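Local coordinates for beta-ketoacyl-[acyl-carrier-protein] synthase III (Pseudomonas aeruginosa, PDB 2X3E) that probably catalyses the condensation that initiates fatty acid synthesis, joining the acetyl group of acetyl-CoA to two carbons from malonyl-ACP, at residues F115-I126 against A161-G169; L299-L307 against S318-I326. The protein carries 1 engineered substitution. All blocks are in the same frame, centred on the assembly; numbering follows the deposited sequence. Where two conformers were deposited one is given.

Contact 1. Residues F115-I126 against A161-G169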
ATOM      1  N   PHE A 115       3.751  -6.186  -7.915  1.00 13.19           N
ATOM      2  CA  PHE A 115       3.987  -5.439  -9.155  1.00 13.45           C
ATOM      3  C   PHE A 115       2.728  -5.383 -10.040  1.00 13.74           C
ATOM      4  O   PHE A 115       2.423  -4.332 -10.631  1.00 13.27           O
ATOM      5  CB  PHE A 115       5.174  -6.012  -9.921  1.00 13.67           C
ATOM      6  CG  PHE A 115       5.639  -5.136 -11.051  1.00 13.58           C
ATOM      7  CD1 PHE A 115       6.361  -3.983 -10.793  1.00 13.37           C
ATOM      8  CD2 PHE A 115       5.343  -5.461 -12.372  1.00 14.28           C
ATOM      9  CE1 PHE A 115       6.783  -3.163 -11.829  1.00 13.84           C
ATOM     10  CE2 PHE A 115       5.762  -4.652 -13.411  1.00 14.11           C
ATOM     11  CZ  PHE A 115       6.488  -3.501 -13.140  1.00 13.17           C
ATOM     12  N   VAL A 116       1.985  -6.492 -10.098  1.00 13.92           N
ATOM     13  CA  VAL A 116       0.723  -6.527 -10.852  1.00 13.71           C
ATOM     14  C   VAL A 116      -0.345  -5.614 -10.226  1.00 13.64           C
ATOM     15  O   VAL A 116      -0.984  -4.823 -10.938  1.00 13.50           O
ATOM     16  CB  VAL A 116       0.190  -7.967 -11.024  1.00 14.17           C
ATOM     17  CG1 VAL A 116      -1.109  -7.974 -11.824  1.00 13.63           C
ATOM     18  CG2 VAL A 116       1.228  -8.840 -11.734  1.00 13.66           C
ATOM     19  N   TYR A 117      -0.531  -5.725  -8.909  1.00 13.34           N
ATOM     20  CA  TYR A 117      -1.428  -4.831  -8.163  1.00 13.31           C
ATOM     21  C   TYR A 117      -0.968  -3.390  -8.278  1.00 13.13           C
ATOM     22  O   TYR A 117      -1.785  -2.481  -8.400  1.00 13.02           O
ATOM     23  CB  TYR A 117      -1.500  -5.218  -6.677  1.00 13.37           C
ATOM     24  CG  TYR A 117      -2.637  -6.159  -6.334  1.00 14.34           C
ATOM     25  CD1 TYR A 117      -2.510  -7.540  -6.486  1.00 14.87           C
ATOM     26  CD2 TYR A 117      -3.840  -5.664  -5.853  1.00 14.72           C
ATOM     27  CE1 TYR A 117      -3.565  -8.392  -6.169  1.00 15.46           C
ATOM     28  CE2 TYR A 117      -4.891  -6.501  -5.539  1.00 15.67           C
ATOM     29  CZ  TYR A 117      -4.753  -7.861  -5.694  1.00 14.85           C
ATOM     30  OH  TYR A 117      -5.813  -8.672  -5.357  1.00 16.31           O
ATOM     31  N   GLY A 118       0.346  -3.194  -8.205  1.00 13.38           N
ATOM     32  CA  GLY A 118       0.957  -1.881  -8.406  1.00 13.46           C
ATOM     33  C   GLY A 118       0.599  -1.259  -9.740  1.00 13.38           C
ATOM     34  O   GLY A 118       0.285  -0.073  -9.801  1.00 13.53           O
ATOM     35  N   LEU A 119       0.639  -2.050 -10.811  1.00 13.78           N
ATOM     36  CA  LEU A 119       0.263  -1.560 -12.147  1.00 13.84           C
ATOM     37  C   LEU A 119      -1.216  -1.179 -12.222  1.00 14.27           C
ATOM     38  O   LEU A 119      -1.579  -0.170 -12.836  1.00 13.92           O
ATOM     39  CB  LEU A 119       0.585  -2.607 -13.213  1.00 14.19           C
ATOM     40  CG  LEU A 119       2.061  -2.803 -13.544  1.00 14.59           C
ATOM     41  CD1 LEU A 119       2.253  -4.081 -14.354  1.00 14.26           C
ATOM     42  CD2 LEU A 119       2.602  -1.581 -14.307  1.00 14.02           C
ATOM     43  N   ALA A 120      -2.064  -1.984 -11.589  1.00 14.30           N
ATOM     44  CA  ALA A 120      -3.489  -1.676 -11.488  1.00 14.66           C
ATOM     45  C   ALA A 120      -3.700  -0.343 -10.767  1.00 15.12           C
ATOM     46  O   ALA A 120      -4.472   0.497 -11.218  1.00 15.08           O
ATOM     47  CB  ALA A 120      -4.225  -2.795 -10.746  1.00 14.40           C
ATOM     48  N   SER A 121      -3.013  -0.169  -9.641  1.00 15.68           N
ATOM     49  CA  SER A 121      -3.198   1.023  -8.807  1.00 16.57           C
ATOM     50  C   SER A 121      -2.667   2.280  -9.490  1.00 16.46           C
ATOM     51  O   SER A 121      -3.389   3.281  -9.600  1.00 17.09           O
ATOM     52  CB  SER A 121      -2.536   0.837  -7.439  1.00 16.62           C
ATOM     53  OG  SER A 121      -2.800   1.953  -6.597  1.00 19.34           O
ATOM     54  N   VAL A 122      -1.423   2.231  -9.960  1.00 16.03           N
ATOM     55  CA  VAL A 122      -0.832   3.388 -10.630  1.00 16.18           C
ATOM     56  C   VAL A 122      -1.495   3.651 -11.982  1.00 15.84           C
ATOM     57  O   VAL A 122      -1.809   4.798 -12.309  1.00 16.09           O
ATOM     58  CB  VAL A 122       0.687   3.253 -10.797  1.00 16.33           C
ATOM     59  CG1 VAL A 122       1.225   4.414 -11.592  1.00 16.93           C
ATOM     60  CG2 VAL A 122       1.367   3.191  -9.436  1.00 16.88           C
ATOM     61  N   GLY A 123      -1.716   2.594 -12.760  1.00 14.77           N
ATOM     62  CA  GLY A 123      -2.443   2.711 -14.016  1.00 14.85           C
ATOM     63  C   GLY A 123      -3.808   3.361 -13.846  1.00 14.46           C
ATOM     64  O   GLY A 123      -4.196   4.204 -14.649  1.00 14.45           O
ATOM     65  N   SER A 124      -4.536   2.964 -12.799  1.00 14.41           N
ATOM     66  CA  SER A 124      -5.862   3.527 -12.538  1.00 15.18           C
ATOM     67  C   SER A 124      -5.776   4.994 -12.126  1.00 14.88           C
ATOM     68  O   SER A 124      -6.624   5.798 -12.518  1.00 15.10           O
ATOM     69  CB  SER A 124      -6.610   2.712 -11.473  1.00 15.11           C
ATOM     70  OG  SER A 124      -6.962   1.434 -11.988  1.00 17.29           O
ATOM     71  N   LEU A 125      -4.762   5.339 -11.327  1.00 14.80           N
ATOM     72  CA  LEU A 125      -4.548   6.727 -10.920  1.00 14.90           C
ATOM     73  C   LEU A 125      -4.352   7.616 -12.147  1.00 15.17           C
ATOM     74  O   LEU A 125      -4.881   8.721 -12.208  1.00 15.46           O
ATOM     75  CB  LEU A 125      -3.335   6.854  -9.996  1.00 14.89           C
ATOM     76  CG  LEU A 125      -3.495   6.397  -8.546  1.00 15.20           C
ATOM     77  CD1 LEU A 125      -2.113   6.300  -7.883  1.00 15.86           C
ATOM     78  CD2 LEU A 125      -4.403   7.335  -7.779  1.00 15.03           C
ATOM     79  N   ILE A 126      -3.596   7.115 -13.121  1.00 14.83           N
ATOM     80  CA  ILE A 126      -3.358   7.850 -14.363  1.00 14.92           C
ATOM     81  C   ILE A 126      -4.640   7.924 -15.195  1.00 15.43           C
ATOM     82  O   ILE A 126      -5.022   9.000 -15.650  1.00 16.15           O
ATOM     83  CB  ILE A 126      -2.205   7.222 -15.187  1.00 14.60           C
ATOM     84  CG1 ILE A 126      -0.856   7.497 -14.511  1.00 14.55           C
ATOM     85  CG2 ILE A 126      -2.190   7.769 -16.615  1.00 15.32           C
ATOM     86  CD1 ILE A 126       0.279   6.638 -15.046  1.00 12.73           C
ATOM     87  N   ALA A 161      15.356  -4.600  -7.086  1.00 15.01           N
ATOM     88  CA  ALA A 161      14.333  -3.629  -7.434  1.00 14.57           C
ATOM     89  C   ALA A 161      14.222  -3.522  -8.950  1.00 14.81           C
ATOM     90  O   ALA A 161      15.233  -3.523  -9.654  1.00 14.59           O
ATOM     91  CB  ALA A 161      14.661  -2.264  -6.829  1.00 14.37           C
ATOM     92  N   GLY A 162      12.985  -3.439  -9.433  1.00 14.66           N
ATOM     93  CA  GLY A 162      12.701  -3.139 -10.826  1.00 14.92           C
ATOM     94  C   GLY A 162      11.625  -2.076 -10.908  1.00 14.83           C
ATOM     95  O   GLY A 162      10.669  -2.087 -10.127  1.00 15.09           O
ATOM     96  N   ALA A 163      11.773  -1.158 -11.858  1.00 14.97           N
ATOM     97  CA  ALA A 163      10.876  -0.017 -11.959  1.00 14.66           C
ATOM     98  C   ALA A 163      10.432   0.235 -13.390  1.00 14.62           C
ATOM     99  O   ALA A 163      11.191   0.000 -14.345  1.00 14.92           O
ATOM    100  CB  ALA A 163      11.557   1.218 -11.408  1.00 14.59           C
ATOM    101  N   VAL A 164       9.193   0.695 -13.523  1.00 14.80           N
ATOM    102  CA  VAL A 164       8.668   1.174 -14.787  1.00 14.81           C
ATOM    103  C   VAL A 164       8.117   2.585 -14.627  1.00 14.75           C
ATOM    104  O   VAL A 164       7.688   2.984 -13.536  1.00 14.34           O
ATOM    105  CB  VAL A 164       7.547   0.257 -15.352  1.00 15.10           C
ATOM    106  CG1 VAL A 164       8.110  -1.074 -15.772  1.00 14.99           C
ATOM    107  CG2 VAL A 164       6.411   0.076 -14.335  1.00 15.00           C
ATOM    108  N   VAL A 165       8.161   3.334 -15.727  1.00 15.16           N
ATOM    109  CA  VAL A 165       7.492   4.624 -15.842  1.00 15.33           C
ATOM    110  C   VAL A 165       6.228   4.413 -16.673  1.00 15.76           C
ATOM    111  O   VAL A 165       6.273   3.758 -17.724  1.00 15.39           O
ATOM    112  CB  VAL A 165       8.389   5.670 -16.531  1.00 15.88           C
ATOM    113  CG1 VAL A 165       7.616   6.966 -16.811  1.00 15.38           C
ATOM    114  CG2 VAL A 165       9.634   5.947 -15.682  1.00 16.05           C
ATOM    115  N   LEU A 166       5.108   4.936 -16.173  1.00 16.01           N
ATOM    116  CA  LEU A 166       3.835   4.934 -16.889  1.00 16.94           C
ATOM    117  C   LEU A 166       3.455   6.371 -17.211  1.00 16.75           C
ATOM    118  O   LEU A 166       3.731   7.278 -16.425  1.00 17.07           O
ATOM    119  CB  LEU A 166       2.730   4.312 -16.037  1.00 17.15           C
ATOM    120  CG  LEU A 166       2.866   2.848 -15.631  1.00 18.87           C
ATOM    121  CD1 LEU A 166       1.865   2.515 -14.532  1.00 20.20           C
ATOM    122  CD2 LEU A 166       2.664   1.938 -16.830  1.00 19.93           C
ATOM    123  N   ARG A 167       2.840   6.582 -18.368  1.00 17.00           N
ATOM    124  CA  ARG A 167       2.325   7.904 -18.741  1.00 17.34           C
ATOM    125  C   ARG A 167       0.902   7.795 -19.258  1.00 17.33           C
ATOM    126  O   ARG A 167       0.484   6.741 -19.724  1.00 17.13           O
ATOM    127  CB  ARG A 167       3.205   8.548 -19.820  1.00 18.14           C
ATOM    128  CG  ARG A 167       3.202   7.825 -21.166  1.00 18.80           C
ATOM    129  CD  ARG A 167       3.827   8.685 -22.259  1.00 19.98           C
ATOM    130  NE  ARG A 167       4.010   7.962 -23.516  1.00 21.23           N
ATOM    131  CZ  ARG A 167       3.044   7.660 -24.382  1.00 22.16           C
ATOM    132  NH1 ARG A 167       1.775   7.990 -24.148  1.00 22.24           N
ATOM    133  NH2 ARG A 167       3.354   7.006 -25.496  1.00 22.92           N
ATOM    134  N   ALA A 168       0.166   8.898 -19.191  1.00 17.77           N
ATOM    135  CA  ALA A 168      -1.124   8.986 -19.855  1.00 18.48           C
ATOM    136  C   ALA A 168      -0.938   8.798 -21.360  1.00 19.44           C
ATOM    137  O   ALA A 168       0.020   9.307 -21.950  1.00 19.62           O
ATOM    138  CB  ALA A 168      -1.790  10.338 -19.567  1.00 18.77           C
ATOM    139  N   GLY A 169      -1.851   8.052 -21.970  1.00 19.96           N
ATOM    140  CA  GLY A 169      -1.811   7.813 -23.403  1.00 21.35           C
ATOM    141  C   GLY A 169      -3.135   7.301 -23.926  1.00 22.26           C
ATOM    142  O   GLY A 169      -4.173   7.450 -23.266  1.00 22.32           O
TER
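Leu166 touches four residues of helix 115-126: Leu119, Val122, Gly123 and Ile126. Its CD1 lies 3.6 Å from CG1 of Val122, 4.2 Å from CD2 of Leu119 and 4.0 Å from the backbone N of Gly123, so this one methyl lodges where three helix residues converge. Ile126 fills the next place along the strand with both its branches. With CG1 anti to the carbonyl carbon (chi1 -72°) and the chain then extended, CD1 reaches CB of Leu166 at 3.5 Å, while CG2 rests against Ala168, 3.6 Å from its CA. At the other end, Phe115 meets Val164: CZ is 3.8 Å from CG2, and CG1 lies at the ring edge, in the ring plane, 3.9 Å from CZ. No hydrogen bond crosses between the segments, and the side chains that meet are all apolar.

The axes approach to 8.7 Å; the two run in the same general direction, inclined by 32°, and Val164, Leu166 and Ala168 meet the helix in succession. Further out, Leu136 of strand 133-140 touches both Phe115 and Leu119, and Leu166 also touches Val8 of strand 5-14. Elsewhere the helix packs against Phe180 and Leu182 of strand 177-184, and Ser121 OG hydrogen-bonds Ser121 OG of the second subunit. A helix buried between two sheets, running beside a strand of one and touching the other, is characteristic of the layered alpha-beta-alpha-beta-alpha thiolase fold.

Contact 2. Residues L299-L307 against S318-I326; sequences LRDGGNMVL and SVALRWPKI
Trp323 carries the dense part of this contact, with Leu299 and Met305 of 299-307 both against its indole. CD1 of Leu299 sits 3.4 Å above one ring face, offset toward the rim, while CD of Pro324 lies over the opposite face. Arg300 O approaches the indole edge in the ring plane. Met305 runs alongside the tryptophan, pointing the same way: it leaves the strand with CG anti to the backbone N (chi1 177°), and the bend at chi3 (-82°) turns CE back toward the indole. Its SD comes 3.5 Å from CE3 of Trp323, an oblique Met-aromatic contact. CD2 of Leu321 extends this apolar face, 3.9 Å from CG of Met305 and 4.1 Å from CG of Leu307. Leu290 of helix 285-295 touches Met305 and Trp323, and Ile286 touches Leu307.

Backbone bonds fix the register. Met305 with Leu321 and Leu307 with Val319 are hydrogen-bonded antiparallel pairs, bonded in both directions. Past the strand ends, Gly302 N donates to Trp323 O at 2.6 Å and Trp323 N donates to Gly303 O, tying the type II turn from Arg300 to Gly303 to the facing chain.

The solvent side is looser. Asp301 and Lys325 cross at about a right angle and touch through CG of the lysine, yet OD2 of Asp301 and NZ of Lys325 remain 5.1 Å apart, and that NZ forms its salt bridge with Glu174. Asn304 OD1 lies against the aliphatic CG and CD of Arg322, and its ND2 bonds to Asp243 O. The chemistry thus implies a hairpin joined by main-chain hydrogen bonds and apolar burial, with Lys325 paired to Glu174, and Asp301 probably adding no more than a long-range attraction.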
ATOM      1  N   LEU A 299      12.660  -9.283 -26.030  1.00 24.42           N
ATOM      2  CA  LEU A 299      11.355  -8.632 -26.080  1.00 23.84           C
ATOM      3  C   LEU A 299      11.115  -7.952 -27.420  1.00 24.91           C
ATOM      4  O   LEU A 299      11.912  -7.125 -27.857  1.00 25.35           O
ATOM      5  CB  LEU A 299      11.228  -7.609 -24.954  1.00 23.08           C
ATOM      6  CG  LEU A 299      11.465  -8.142 -23.542  1.00 21.49           C
ATOM      7  CD1 LEU A 299      11.286  -7.038 -22.520  1.00 20.23           C
ATOM      8  CD2 LEU A 299      10.537  -9.318 -23.250  1.00 20.96           C
ATOM      9  N   ARG A 300       9.998  -8.302 -28.053  1.00 25.52           N
ATOM     10  CA  ARG A 300       9.643  -7.804 -29.377  1.00 26.91           C
ATOM     11  C   ARG A 300       8.857  -6.509 -29.284  1.00 26.66           C
ATOM     12  O   ARG A 300       7.922  -6.415 -28.496  1.00 25.77           O
ATOM     13  CB  ARG A 300       8.742  -8.807 -30.096  1.00 27.50           C
ATOM     14  CG  ARG A 300       9.403 -10.075 -30.568  1.00 30.51           C
ATOM     15  CD  ARG A 300       8.345 -11.026 -31.131  1.00 34.02           C
ATOM     16  NE  ARG A 300       7.444 -10.365 -32.084  1.00 36.88           N
ATOM     17  CZ  ARG A 300       7.531 -10.440 -33.413  1.00 40.05           C
ATOM     18  NH1 ARG A 300       8.483 -11.161 -34.010  1.00 41.28           N
ATOM     19  NH2 ARG A 300       6.648  -9.785 -34.162  1.00 41.67           N
ATOM     20  N   ASP A 301       9.207  -5.536 -30.123  1.00 27.32           N
ATOM     21  CA  ASP A 301       8.404  -4.326 -30.281  1.00 27.75           C
ATOM     22  C   ASP A 301       6.974  -4.725 -30.650  1.00 27.34           C
ATOM     23  O   ASP A 301       6.759  -5.375 -31.672  1.00 27.70           O
ATOM     24  CB  ASP A 301       8.965  -3.434 -31.403  1.00 29.38           C
ATOM     25  CG  ASP A 301      10.411  -3.009 -31.176  1.00 30.39           C
ATOM     26  OD1 ASP A 301      10.851  -2.926 -30.013  1.00 31.68           O
ATOM     27  OD2 ASP A 301      11.108  -2.740 -32.180  1.00 34.52           O
ATOM     28  N   GLY A 302       6.004  -4.358 -29.816  1.00 22.05           N
ATOM     29  CA  GLY A 302       4.594  -4.652 -30.092  1.00 21.48           C
ATOM     30  C   GLY A 302       4.167  -6.092 -29.832  1.00 20.89           C
ATOM     31  O   GLY A 302       3.036  -6.472 -30.146  1.00 21.11           O
ATOM     32  N   GLY A 303       5.055  -6.896 -29.251  1.00 19.85           N
ATOM     33  CA  GLY A 303       4.745  -8.288 -28.948  1.00 19.21           C
ATOM     34  C   GLY A 303       3.656  -8.409 -27.893  1.00 18.23           C
ATOM     35  O   GLY A 303       3.615  -7.636 -26.930  1.00 17.29           O
ATOM     36  N   ASN A 304       2.761  -9.372 -28.086  1.00 17.82           N
ATOM     37  CA  ASN A 304       1.706  -9.645 -27.106  1.00 17.16           C
ATOM     38  C   ASN A 304       2.317 -10.202 -25.821  1.00 16.23           C
ATOM     39  O   ASN A 304       3.035 -11.201 -25.856  1.00 16.58           O
ATOM     40  CB  ASN A 304       0.691 -10.639 -27.673  1.00 17.49           C
ATOM     41  CG  ASN A 304      -0.031 -10.105 -28.895  1.00 19.05           C
ATOM     42  OD1 ASN A 304      -0.245  -8.897 -29.024  1.00 19.09           O
ATOM     43  ND2 ASN A 304      -0.415 -11.003 -29.799  1.00 19.19           N
ATOM     44  N   MET A 305       2.024  -9.552 -24.702  1.00 15.76           N
ATOM     45  CA  MET A 305       2.643  -9.879 -23.421  1.00 14.97           C
ATOM     46  C   MET A 305       1.618  -9.966 -22.290  1.00 14.37           C
ATOM     47  O   MET A 305       0.652  -9.198 -22.242  1.00 13.65           O
ATOM     48  CB  MET A 305       3.693  -8.817 -23.077  1.00 14.82           C
ATOM     49  CG  MET A 305       4.379  -8.989 -21.721  1.00 13.98           C
ATOM     50  SD  MET A 305       5.591  -7.684 -21.429  1.00 14.12           S
ATOM     51  CE  MET A 305       6.986  -8.320 -22.355  1.00 13.07           C
ATOM     52  N   VAL A 306       1.846 -10.916 -21.387  1.00 13.80           N
ATOM     53  CA  VAL A 306       1.126 -10.990 -20.123  1.00 13.28           C
ATOM     54  C   VAL A 306       2.120 -11.083 -18.965  1.00 13.47           C
ATOM     55  O   VAL A 306       3.084 -11.861 -19.007  1.00 13.70           O
ATOM     56  CB  VAL A 306       0.154 -12.182 -20.090  1.00 13.83           C
ATOM     57  CG1 VAL A 306      -0.456 -12.368 -18.691  1.00 12.48           C
ATOM     58  CG2 VAL A 306      -0.946 -11.979 -21.128  1.00 13.36           C
ATOM     59  N   LEU A 307       1.887 -10.249 -17.957  1.00 13.16           N
ATOM     60  CA  LEU A 307       2.608 -10.305 -16.705  1.00 13.76           C
ATOM     61  C   LEU A 307       1.666 -10.968 -15.717  1.00 13.85           C
ATOM     62  O   LEU A 307       0.480 -10.655 -15.688  1.00 14.42           O
ATOM     63  CB  LEU A 307       2.971  -8.902 -16.214  1.00 13.90           C
ATOM     64  CG  LEU A 307       3.556  -7.936 -17.241  1.00 14.39           C
ATOM     65  CD1 LEU A 307       3.843  -6.575 -16.596  1.00 14.96           C
ATOM     66  CD2 LEU A 307       4.815  -8.504 -17.870  1.00 14.40           C
ATOM     67  N   SER A 318      -3.070 -10.858 -13.202  1.00 13.29           N
ATOM     68  CA  SER A 318      -2.337 -10.726 -14.448  1.00 13.27           C
ATOM     69  C   SER A 318      -2.752  -9.449 -15.172  1.00 13.30           C
ATOM     70  O   SER A 318      -3.817  -8.887 -14.907  1.00 13.78           O
ATOM     71  CB  SER A 318      -2.588 -11.931 -15.357  1.00 13.63           C
ATOM     72  OG  SER A 318      -2.360 -13.147 -14.672  1.00 14.47           O
ATOM     73  N   VAL A 319      -1.882  -9.007 -16.076  1.00 13.30           N
ATOM     74  CA  VAL A 319      -2.109  -7.824 -16.910  0.50 13.56           C
ATOM     75  C   VAL A 319      -1.639  -8.128 -18.324  1.00 13.73           C
ATOM     76  O   VAL A 319      -0.561  -8.699 -18.498  1.00 13.74           O
ATOM     77  CB  VAL A 319      -1.293  -6.617 -16.415  0.50 13.65           C
ATOM     78  CG1 VAL A 319      -1.754  -5.339 -17.119  0.50 13.62           C
ATOM     79  CG2 VAL A 319      -1.399  -6.472 -14.907  0.50 14.12           C
ATOM     80  N   ALA A 320      -2.434  -7.751 -19.323  1.00 14.46           N
ATOM     81  CA  ALA A 320      -2.052  -7.899 -20.726  1.00 14.68           C
ATOM     82  C   ALA A 320      -1.638  -6.542 -21.278  1.00 14.94           C
ATOM     83  O   ALA A 320      -2.253  -5.531 -20.955  1.00 15.40           O
ATOM     84  CB  ALA A 320      -3.212  -8.451 -21.542  1.00 15.22           C
ATOM     85  N   LEU A 321      -0.603  -6.536 -22.110  1.00 14.94           N
ATOM     86  CA  LEU A 321      -0.190  -5.345 -22.847  1.00 15.63           C
ATOM     87  C   LEU A 321       0.597  -5.767 -24.081  1.00 15.70           C
ATOM     88  O   LEU A 321       1.075  -6.896 -24.156  1.00 15.52           O
ATOM     89  CB  LEU A 321       0.669  -4.427 -21.965  1.00 15.26           C
ATOM     90  CG  LEU A 321       2.088  -4.891 -21.593  1.00 15.90           C
ATOM     91  CD1 LEU A 321       2.911  -3.720 -21.033  1.00 15.68           C
ATOM     92  CD2 LEU A 321       2.063  -6.059 -20.594  1.00 15.16           C
ATOM     93  N   ARG A 322       0.716  -4.872 -25.054  1.00 16.35           N
ATOM     94  CA  ARG A 322       1.681  -5.065 -26.131  1.00 16.95           C
ATOM     95  C   ARG A 322       2.943  -4.322 -25.733  1.00 16.82           C
ATOM     96  O   ARG A 322       2.872  -3.188 -25.261  1.00 16.62           O
ATOM     97  CB  ARG A 322       1.134  -4.570 -27.468  1.00 17.96           C
ATOM     98  CG  ARG A 322      -0.016  -5.434 -28.002  1.00 19.91           C
ATOM     99  CD  ARG A 322      -0.491  -4.973 -29.371  1.00 23.05           C
ATOM    100  NE  ARG A 322      -0.862  -3.557 -29.354  1.00 25.87           N
ATOM    101  CZ  ARG A 322      -0.349  -2.608 -30.144  1.00 28.15           C
ATOM    102  NH1 ARG A 322       0.565  -2.889 -31.078  1.00 29.33           N
ATOM    103  NH2 ARG A 322      -0.774  -1.357 -30.013  1.00 28.35           N
ATOM    104  N   TRP A 323       4.094  -4.974 -25.882  1.00 16.85           N
ATOM    105  CA  TRP A 323       5.347  -4.422 -25.363  1.00 17.07           C
ATOM    106  C   TRP A 323       5.788  -3.250 -26.236  1.00 18.01           C
ATOM    107  O   TRP A 323       5.833  -3.382 -27.465  1.00 18.69           O
ATOM    108  CB  TRP A 323       6.443  -5.497 -25.308  1.00 17.49           C
ATOM    109  CG  TRP A 323       7.729  -4.995 -24.705  1.00 17.74           C
ATOM    110  CD1 TRP A 323       8.906  -4.775 -25.350  1.00 18.96           C
ATOM    111  CD2 TRP A 323       7.941  -4.621 -23.342  1.00 18.35           C
ATOM    112  NE1 TRP A 323       9.847  -4.300 -24.471  1.00 20.09           N
ATOM    113  CE2 TRP A 323       9.279  -4.195 -23.228  1.00 19.25           C
ATOM    114  CE3 TRP A 323       7.129  -4.607 -22.206  1.00 18.56           C
ATOM    115  CZ2 TRP A 323       9.826  -3.759 -22.020  1.00 19.66           C
ATOM    116  CZ3 TRP A 323       7.676  -4.173 -21.001  1.00 19.04           C
ATOM    117  CH2 TRP A 323       9.012  -3.753 -20.923  1.00 19.46           C
ATOM    118  N   PRO A 324       6.092  -2.095 -25.612  1.00 18.06           N
ATOM    119  CA  PRO A 324       6.486  -0.918 -26.368  1.00 19.26           C
ATOM    120  C   PRO A 324       7.980  -0.889 -26.649  1.00 20.24           C
ATOM    121  O   PRO A 324       8.730  -1.726 -26.139  1.00 20.24           O
ATOM    122  CB  PRO A 324       6.105   0.225 -25.429  1.00 19.05           C
ATOM    123  CG  PRO A 324       6.349  -0.329 -24.074  1.00 18.33           C
ATOM    124  CD  PRO A 324       6.066  -1.813 -24.163  1.00 17.77           C
ATOM    125  N   LYS A 325       8.401   0.082 -27.447  1.00 22.23           N
ATOM    126  CA  LYS A 325       9.818   0.286 -27.730  1.00 23.91           C
ATOM    127  C   LYS A 325      10.468   0.991 -26.543  1.00 24.77           C
ATOM    128  O   LYS A 325      10.252   2.187 -26.331  1.00 25.26           O
ATOM    129  CB  LYS A 325       9.992   1.116 -29.002  1.00 25.13           C
ATOM    130  CG  LYS A 325       9.365   0.478 -30.243  1.00 26.32           C
ATOM    131  CD  LYS A 325       9.358   1.430 -31.428  1.00 29.36           C
ATOM    132  CE  LYS A 325       8.658   0.813 -32.632  1.00 30.98           C
ATOM    133  NZ  LYS A 325       7.217   0.510 -32.358  1.00 30.49           N
ATOM    134  N   ILE A 326      11.250   0.246 -25.764  1.00 25.03           N
ATOM    135  CA  ILE A 326      11.902   0.786 -24.568  1.00 25.98           C
ATOM    136  C   ILE A 326      13.401   0.863 -24.786  1.00 27.90           C
ATOM    137  O   ILE A 326      14.009  -0.093 -25.284  1.00 27.96           O
ATOM    138  CB  ILE A 326      11.630  -0.087 -23.317  1.00 25.17           C
ATOM    139  CG1 ILE A 326      10.138  -0.087 -22.973  1.00 24.68           C
ATOM    140  CG2 ILE A 326      12.449   0.406 -22.120  1.00 25.80           C
ATOM    141  CD1 ILE A 326       9.593   1.285 -22.579  1.00 25.00           C
TER

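In the fold
Contacts 1 and 2 have centres 14 Å apart and their strands lie in different sheets, yet they touch directly. Leu119 CD1 of helix 115-126 lies 3.7 Å from Leu307 CD1, and Phe115 CE2 is 4.2 Å from the same methyl; Val116 CG1 also packs 3.7 Å from Ser318 N. Leu119 bridges the two, with CD2 toward the strand of contact 1 and CD1 toward the hairpin of contact 2. This junction is near the predicted catalytic centre: the side chain of Phe115 is about 8 Å from that of His250 and about 9 Å from that of Ala112, the engineered active-site position, and Leu307 is about 9 Å from His250, side chain to side chain.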